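Local coordinates for protein esterase A (Caulobacter crescentus, PDB 5GKV) that probably hydrolyses ester bonds, as a penicillin-binding-protein homologue of the beta-lactamase family, at residues Q103-V108 against V120-A125; A113-D118 against A156-F161. All blocks are in the same frame, centred on the assembly; numbering follows the deposited sequence.

Contact 1 (Q103-V108 against V120-A125); sequences QAVADV and VTVEQA
Val105 directs CG2 against the backbone of Thr121, 3.6 Å from Thr121 O, and it also touches Ala125 CB, 4.3 Å away. Its CG1 lies anti to the backbone N (chi1 175°), which turns the other methyl, CG2, to the 120-125 side; a branched, wholly apolar residue suits this buried seam, where Phe112 and Ile181 of helix 173-186 also touch it. Val122 has much the same rotamer, and its CG2 rests 3.5 Å from Gln103 O, beside the bond that this oxygen receives. That bond, Val122 N to Gln103 O at 2.9 Å, and its companion, Val105 N to Val120 O at 2.8 Å, make an antiparallel bridge in which Ala104 and Thr121 form the non-hydrogen-bonded pair, their CA atoms 4.1 Å apart. Alanine suits this site because its small CB points away. A water accepts from Ala106 N and donates to Val120 O, giving that oxygen a second partner. Thr121 is the N-cap: its OG1 accepts from Gln124 N at 3.3 Å, so a hydroxyl suits the helix start, while Thr121 N reaches Gln124 OE1 from above its carbonyl plane. The result is an isolated beta bridge leading directly into helix 122-126, which starts with a capping box.

Contact 2 (A113-D118 against A156-F161); sequences AQAGKD and AMAPLF
Lys117 lays its aliphatic stem across the ring of Pro159, CG to CG 3.9 Å, before its amine turns to the backbone of Met157. The chain is bent at chi3 (-62°) and again at chi4 (-55°), which brings NZ round to 2.8 Å from Met157 O, tilted somewhat from that carbonyl's plane. NZ also donates to Gln114 O at 2.8 Å and to Ala155 O, three carbonyls in all, and has a cation-pi contact with Phe112. A long amine thus suits a buried place where several peptide oxygens gather. Lys117 N makes a longer bond to Gln114 O, 3.3 Å, from the opposite face of its plane. Ala115 pushes its methyl group between the two segments, 3.6 Å from Met157 O and 4.0 Å from Ala158 CB; so small a side chain lets the two backbones come close. Gln114 spreads its amide over Ala156, with OE1 3.7 Å from Ala156 CB, while NE2 is held by Glu111 O. Met157 points the other way, onto Leu132 and Pro136. The contact therefore joins the loop between helices 105-108 and 122-126 to residues 156-161, which lead from helix 147-156 on toward helix 173-186.

Overall arrangement
Both contacts belong to the same side of the chain, their centres 12 Å apart, and the connection between helices 105-108 and 122-126 takes part in both: contact 1 pairs the residue just ahead of helix 105-108 with the one just ahead of helix 122-126, and contact 2 fastens the middle of the connection to the loop after helix 147-156. Contact 1 is the more buried, with valines packed against the paired backbones; contact 2 is mostly at the surface, its touching residues largely exposed apart from one lysine and one methionine. Backbone N-H groups do the bonding across contact 1, whereas a side-chain amine does so across contact 2. The two meet directly where Ala106 CB packs against Ala113 CB at 3.9 Å.

Contact 1 (Q103-V108 against V120-A125)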
ATOM      1  N   GLN A 103      19.332 -11.515   3.014  1.00 24.22           N
ATOM      2  CA  GLN A 103      20.534 -10.698   2.982  1.00 27.40           C
ATOM      3  C   GLN A 103      20.434  -9.574   4.008  1.00 26.99           C
ATOM      4  O   GLN A 103      19.379  -8.957   4.167  1.00 23.33           O
ATOM      5  CB  GLN A 103      20.709 -10.127   1.572  1.00 24.79           C
ATOM      6  CG  GLN A 103      21.927  -9.293   1.315  1.00 29.61           C
ATOM      7  CD  GLN A 103      22.035  -8.955  -0.155  1.00 33.36           C
ATOM      8  OE1 GLN A 103      21.163  -9.326  -0.951  1.00 25.07           O
ATOM      9  NE2 GLN A 103      23.097  -8.251  -0.529  1.00 34.10           N
ATOM     10  N   ALA A 104      21.539  -9.317   4.711  1.00 23.85           N
ATOM     11  CA  ALA A 104      21.595  -8.200   5.648  1.00 21.19           C
ATOM     12  C   ALA A 104      21.418  -6.874   4.921  1.00 23.31           C
ATOM     13  O   ALA A 104      22.072  -6.611   3.901  1.00 24.43           O
ATOM     14  CB  ALA A 104      22.925  -8.208   6.412  1.00 22.63           C
ATOM     15  N   VAL A 105      20.527  -6.033   5.452  1.00 19.21           N
ATOM     16  CA  VAL A 105      20.367  -4.685   4.910  1.00 22.06           C
ATOM     17  C   VAL A 105      21.719  -3.994   4.828  1.00 25.82           C
ATOM     18  O   VAL A 105      22.036  -3.322   3.840  1.00 22.26           O
ATOM     19  CB  VAL A 105      19.375  -3.873   5.764  1.00 19.06           C
ATOM     20  CG1 VAL A 105      19.304  -2.430   5.266  1.00 19.13           C
ATOM     21  CG2 VAL A 105      17.979  -4.505   5.706  1.00 16.94           C
ATOM     22  N   ALA A 106      22.546  -4.171   5.860  1.00 25.40           N
ATOM     23  CA  ALA A 106      23.846  -3.514   5.896  1.00 25.76           C
ATOM     24  C   ALA A 106      24.723  -3.909   4.720  1.00 27.14           C
ATOM     25  O   ALA A 106      25.626  -3.148   4.354  1.00 26.13           O
ATOM     26  CB  ALA A 106      24.542  -3.831   7.227  1.00 22.32           C
ATOM     27  N   ASP A 107      24.476  -5.076   4.116  1.00 24.55           N
ATOM     28  CA  ASP A 107      25.282  -5.494   2.974  1.00 25.07           C
ATOM     29  C   ASP A 107      25.136  -4.539   1.795  1.00 30.16           C
ATOM     30  O   ASP A 107      26.108  -4.293   1.073  1.00 25.09           O
ATOM     31  CB  ASP A 107      24.926  -6.915   2.554  1.00 26.50           C
ATOM     32  CG  ASP A 107      26.029  -7.552   1.730  1.00 46.87           C
ATOM     33  OD1 ASP A 107      25.716  -8.122   0.663  1.00 42.17           O
ATOM     34  OD2 ASP A 107      27.211  -7.450   2.138  1.00 47.75           O
ATOM     35  N   VAL A 108      23.939  -3.980   1.579  1.00 23.94           N
ATOM     36  CA  VAL A 108      23.757  -3.027   0.484  1.00 25.66           C
ATOM     37  C   VAL A 108      23.703  -1.584   0.970  1.00 26.65           C
ATOM     38  O   VAL A 108      23.764  -0.660   0.142  1.00 24.68           O
ATOM     39  CB  VAL A 108      22.495  -3.352  -0.347  1.00 28.79           C
ATOM     40  CG1 VAL A 108      22.515  -4.813  -0.792  1.00 27.69           C
ATOM     41  CG2 VAL A 108      21.252  -3.048   0.452  1.00 24.07           C
ATOM     42  N   VAL A 120      20.205  -7.241  10.671  1.00 23.01           N
ATOM     43  CA  VAL A 120      18.818  -7.129  10.215  1.00 20.26           C
ATOM     44  C   VAL A 120      18.747  -7.437   8.726  1.00 21.87           C
ATOM     45  O   VAL A 120      19.497  -6.865   7.926  1.00 22.20           O
ATOM     46  CB  VAL A 120      18.282  -5.722  10.506  1.00 18.75           C
ATOM     47  CG1 VAL A 120      16.841  -5.578   9.982  1.00 21.63           C
ATOM     48  CG2 VAL A 120      18.360  -5.419  12.001  1.00 22.06           C
ATOM     49  N   THR A 121      17.841  -8.330   8.338  1.00 21.39           N
ATOM     50  CA  THR A 121      17.741  -8.704   6.934  1.00 23.78           C
ATOM     51  C   THR A 121      16.678  -7.889   6.190  1.00 21.25           C
ATOM     52  O   THR A 121      15.842  -7.195   6.783  1.00 19.94           O
ATOM     53  CB  THR A 121      17.429 -10.196   6.780  1.00 23.19           C
ATOM     54  OG1 THR A 121      16.157 -10.483   7.364  1.00 19.71           O
ATOM     55  CG2 THR A 121      18.501 -11.061   7.453  1.00 24.24           C
ATOM     56  N   VAL A 122      16.718  -8.004   4.856  1.00 18.70           N
ATOM     57  CA  VAL A 122      15.724  -7.356   3.999  1.00 19.50           C
ATOM     58  C   VAL A 122      14.311  -7.756   4.418  1.00 17.87           C
ATOM     59  O   VAL A 122      13.454  -6.901   4.663  1.00 16.39           O
ATOM     60  CB  VAL A 122      15.994  -7.679   2.513  1.00 19.35           C
ATOM     61  CG1 VAL A 122      14.845  -7.164   1.600  1.00 17.67           C
ATOM     62  CG2 VAL A 122      17.310  -7.055   2.069  1.00 20.98           C
ATOM     63  N   GLU A 123      14.051  -9.061   4.540  1.00 18.41           N
ATOM     64  CA  GLU A 123      12.682  -9.478   4.827  1.00 19.55           C
ATOM     65  C   GLU A 123      12.262  -9.103   6.251  1.00 21.09           C
ATOM     66  O   GLU A 123      11.075  -8.856   6.498  1.00 18.30           O
ATOM     67  CB  GLU A 123      12.512 -10.982   4.580  1.00 20.54           C
ATOM     68  CG  GLU A 123      13.356 -11.880   5.495  1.00 20.23           C
ATOM     69  CD  GLU A 123      13.454 -13.303   4.985  1.00 23.82           C
ATOM     70  OE1 GLU A 123      12.594 -13.717   4.176  1.00 22.17           O
ATOM     71  OE2 GLU A 123      14.401 -14.011   5.392  1.00 21.15           O
ATOM     72  N   GLN A 124      13.213  -9.014   7.187  1.00 18.09           N
ATOM     73  CA  GLN A 124      12.878  -8.540   8.529  1.00 17.43           C
ATOM     74  C   GLN A 124      12.427  -7.084   8.492  1.00 17.27           C
ATOM     75  O   GLN A 124      11.443  -6.709   9.145  1.00 19.82           O
ATOM     76  CB  GLN A 124      14.085  -8.722   9.472  1.00 14.41           C
ATOM     77  CG  GLN A 124      14.238 -10.167   9.941  1.00 18.92           C
ATOM     78  CD  GLN A 124      15.623 -10.491  10.484  1.00 20.73           C
ATOM     79  OE1 GLN A 124      16.462  -9.613  10.660  1.00 18.46           O
ATOM     80  NE2 GLN A 124      15.863 -11.764  10.746  1.00 23.72           N
ATOM     81  N   ALA A 125      13.131  -6.254   7.715  1.00 15.74           N
ATOM     82  CA  ALA A 125      12.760  -4.848   7.569  1.00 19.01           C
ATOM     83  C   ALA A 125      11.382  -4.702   6.944  1.00 18.80           C
ATOM     84  O   ALA A 125      10.575  -3.873   7.386  1.00 15.24           O
ATOM     85  CB  ALA A 125      13.788  -4.109   6.708  1.00 17.30           C
TER
HETATM   86  O   HOH W   1      21.571  -5.036   8.315  1.00 22.37           O

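Contact 2 (A113-D118 against A156-F161)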
ATOM      1  N   ALA A 113      24.290  -0.436   9.484  1.00 23.14           N
ATOM      2  CA  ALA A 113      24.778  -1.326  10.531  1.00 28.29           C
ATOM      3  C   ALA A 113      24.823  -0.668  11.910  1.00 32.38           C
ATOM      4  O   ALA A 113      24.984  -1.381  12.907  1.00 27.61           O
ATOM      5  CB  ALA A 113      26.168  -1.859  10.167  1.00 29.97           C
ATOM      6  N   GLN A 114      24.664   0.652  12.000  1.00 27.61           N
ATOM      7  CA  GLN A 114      24.811   1.340  13.276  1.00 26.69           C
ATOM      8  C   GLN A 114      23.790   0.856  14.307  1.00 35.08           C
ATOM      9  O   GLN A 114      22.731   0.298  13.975  1.00 28.47           O
ATOM     10  CB  GLN A 114      24.655   2.846  13.097  1.00 29.10           C
ATOM     11  CG  GLN A 114      25.632   3.477  12.139  1.00 27.18           C
ATOM     12  CD  GLN A 114      25.280   4.918  11.887  1.00 30.63           C
ATOM     13  OE1 GLN A 114      25.469   5.772  12.758  1.00 32.67           O
ATOM     14  NE2 GLN A 114      24.724   5.202  10.712  1.00 28.99           N
ATOM     15  N   ALA A 115      24.135   1.079  15.585  1.00 28.44           N
ATOM     16  CA  ALA A 115      23.243   0.834  16.722  1.00 25.37           C
ATOM     17  C   ALA A 115      22.765  -0.612  16.781  1.00 28.17           C
ATOM     18  O   ALA A 115      21.638  -0.889  17.200  1.00 31.37           O
ATOM     19  CB  ALA A 115      22.048   1.792  16.708  1.00 27.20           C
ATOM     20  N   GLY A 116      23.611  -1.547  16.364  1.00 28.68           N
ATOM     21  CA  GLY A 116      23.294  -2.951  16.520  1.00 27.59           C
ATOM     22  C   GLY A 116      22.436  -3.579  15.439  1.00 31.80           C
ATOM     23  O   GLY A 116      21.941  -4.694  15.646  1.00 30.75           O
ATOM     24  N   LYS A 117      22.251  -2.924  14.290  1.00 31.85           N
ATOM     25  CA  LYS A 117      21.391  -3.446  13.228  1.00 26.89           C
ATOM     26  C   LYS A 117      22.170  -4.161  12.115  1.00 27.47           C
ATOM     27  O   LYS A 117      21.637  -4.341  11.017  1.00 22.70           O
ATOM     28  CB  LYS A 117      20.543  -2.322  12.627  1.00 23.00           C
ATOM     29  CG  LYS A 117      19.717  -1.526  13.624  1.00 21.24           C
ATOM     30  CD  LYS A 117      18.709  -0.623  12.920  1.00 22.73           C
ATOM     31  CE  LYS A 117      19.397   0.413  12.039  1.00 23.52           C
ATOM     32  NZ  LYS A 117      20.396   1.208  12.810  1.00 25.22           N
ATOM     33  N   ASP A 118      23.399  -4.607  12.383  1.00 28.08           N
ATOM     34  CA  ASP A 118      24.252  -5.137  11.319  1.00 25.94           C
ATOM     35  C   ASP A 118      23.745  -6.452  10.739  1.00 24.14           C
ATOM     36  O   ASP A 118      24.162  -6.813   9.638  1.00 25.41           O
ATOM     37  CB  ASP A 118      25.672  -5.337  11.843  1.00 32.61           C
ATOM     38  CG  ASP A 118      25.689  -6.144  13.115  1.00 37.19           C
ATOM     39  OD1 ASP A 118      25.418  -5.553  14.190  1.00 45.52           O
ATOM     40  OD2 ASP A 118      25.926  -7.367  13.038  1.00 44.62           O
ATOM     41  N   ALA A 156      21.032   5.393  11.709  1.00 22.33           N
ATOM     42  CA  ALA A 156      21.661   5.603  13.005  1.00 26.72           C
ATOM     43  C   ALA A 156      20.787   5.170  14.174  1.00 30.36           C
ATOM     44  O   ALA A 156      21.282   5.105  15.303  1.00 28.14           O
ATOM     45  CB  ALA A 156      22.029   7.076  13.171  1.00 24.05           C
ATOM     46  N   MET A 157      19.520   4.843  13.938  1.00 23.59           N
ATOM     47  CA  MET A 157      18.584   4.647  15.038  1.00 25.37           C
ATOM     48  C   MET A 157      18.708   3.262  15.669  1.00 22.54           C
ATOM     49  O   MET A 157      18.908   2.253  14.982  1.00 21.03           O
ATOM     50  CB  MET A 157      17.162   4.880  14.547  1.00 25.20           C
ATOM     51  CG  MET A 157      16.087   4.533  15.575  1.00 21.93           C
ATOM     52  SD  MET A 157      14.455   4.931  14.962  1.00 21.88           S
ATOM     53  CE  MET A 157      13.469   4.035  16.184  1.00 19.15           C
ATOM     54  N   ALA A 158      18.598   3.223  17.008  1.00 22.54           N
ATOM     55  CA  ALA A 158      18.522   1.970  17.746  1.00 22.92           C
ATOM     56  C   ALA A 158      17.095   1.421  17.710  1.00 21.00           C
ATOM     57  O   ALA A 158      16.142   2.182  17.862  1.00 21.33           O
ATOM     58  CB  ALA A 158      18.954   2.183  19.192  1.00 24.36           C
ATOM     59  N   PRO A 159      16.926   0.110  17.507  1.00 21.29           N
ATOM     60  CA  PRO A 159      15.579  -0.463  17.403  1.00 20.19           C
ATOM     61  C   PRO A 159      14.787  -0.328  18.694  1.00 19.57           C
ATOM     62  O   PRO A 159      15.323  -0.451  19.798  1.00 19.57           O
ATOM     63  CB  PRO A 159      15.839  -1.940  17.089  1.00 19.70           C
ATOM     64  CG  PRO A 159      17.250  -1.997  16.581  1.00 24.75           C
ATOM     65  CD  PRO A 159      17.990  -0.861  17.201  1.00 26.08           C
ATOM     66  N   LEU A 160      13.481  -0.141  18.534  1.00 19.90           N
ATOM     67  CA  LEU A 160      12.565   0.016  19.660  1.00 18.22           C
ATOM     68  C   LEU A 160      12.095  -1.307  20.249  1.00 16.29           C
ATOM     69  O   LEU A 160      11.419  -1.288  21.282  1.00 16.78           O
ATOM     70  CB  LEU A 160      11.343   0.839  19.223  1.00 17.27           C
ATOM     71  CG  LEU A 160      11.605   2.296  18.837  1.00 17.40           C
ATOM     72  CD1 LEU A 160      10.482   2.794  17.917  1.00 25.43           C
ATOM     73  CD2 LEU A 160      11.683   3.150  20.095  1.00 18.14           C
ATOM     74  N   PHE A 161      12.380  -2.433  19.606  1.00 15.70           N
ATOM     75  CA  PHE A 161      11.938  -3.745  20.064  1.00 17.80           C
ATOM     76  C   PHE A 161      12.740  -4.816  19.309  1.00 18.78           C
ATOM     77  O   PHE A 161      13.380  -4.513  18.293  1.00 21.84           O
ATOM     78  CB  PHE A 161      10.417  -3.940  19.872  1.00 18.79           C
ATOM     79  CG  PHE A 161       9.909  -3.617  18.480  1.00 18.50           C
ATOM     80  CD1 PHE A 161       9.917  -4.583  17.480  1.00 17.91           C
ATOM     81  CD2 PHE A 161       9.396  -2.358  18.196  1.00 17.00           C
ATOM     82  CE1 PHE A 161       9.430  -4.287  16.186  1.00 18.79           C
ATOM     83  CE2 PHE A 161       8.897  -2.041  16.912  1.00 19.74           C
ATOM     84  CZ  PHE A 161       8.913  -3.013  15.912  1.00 18.79           C
TER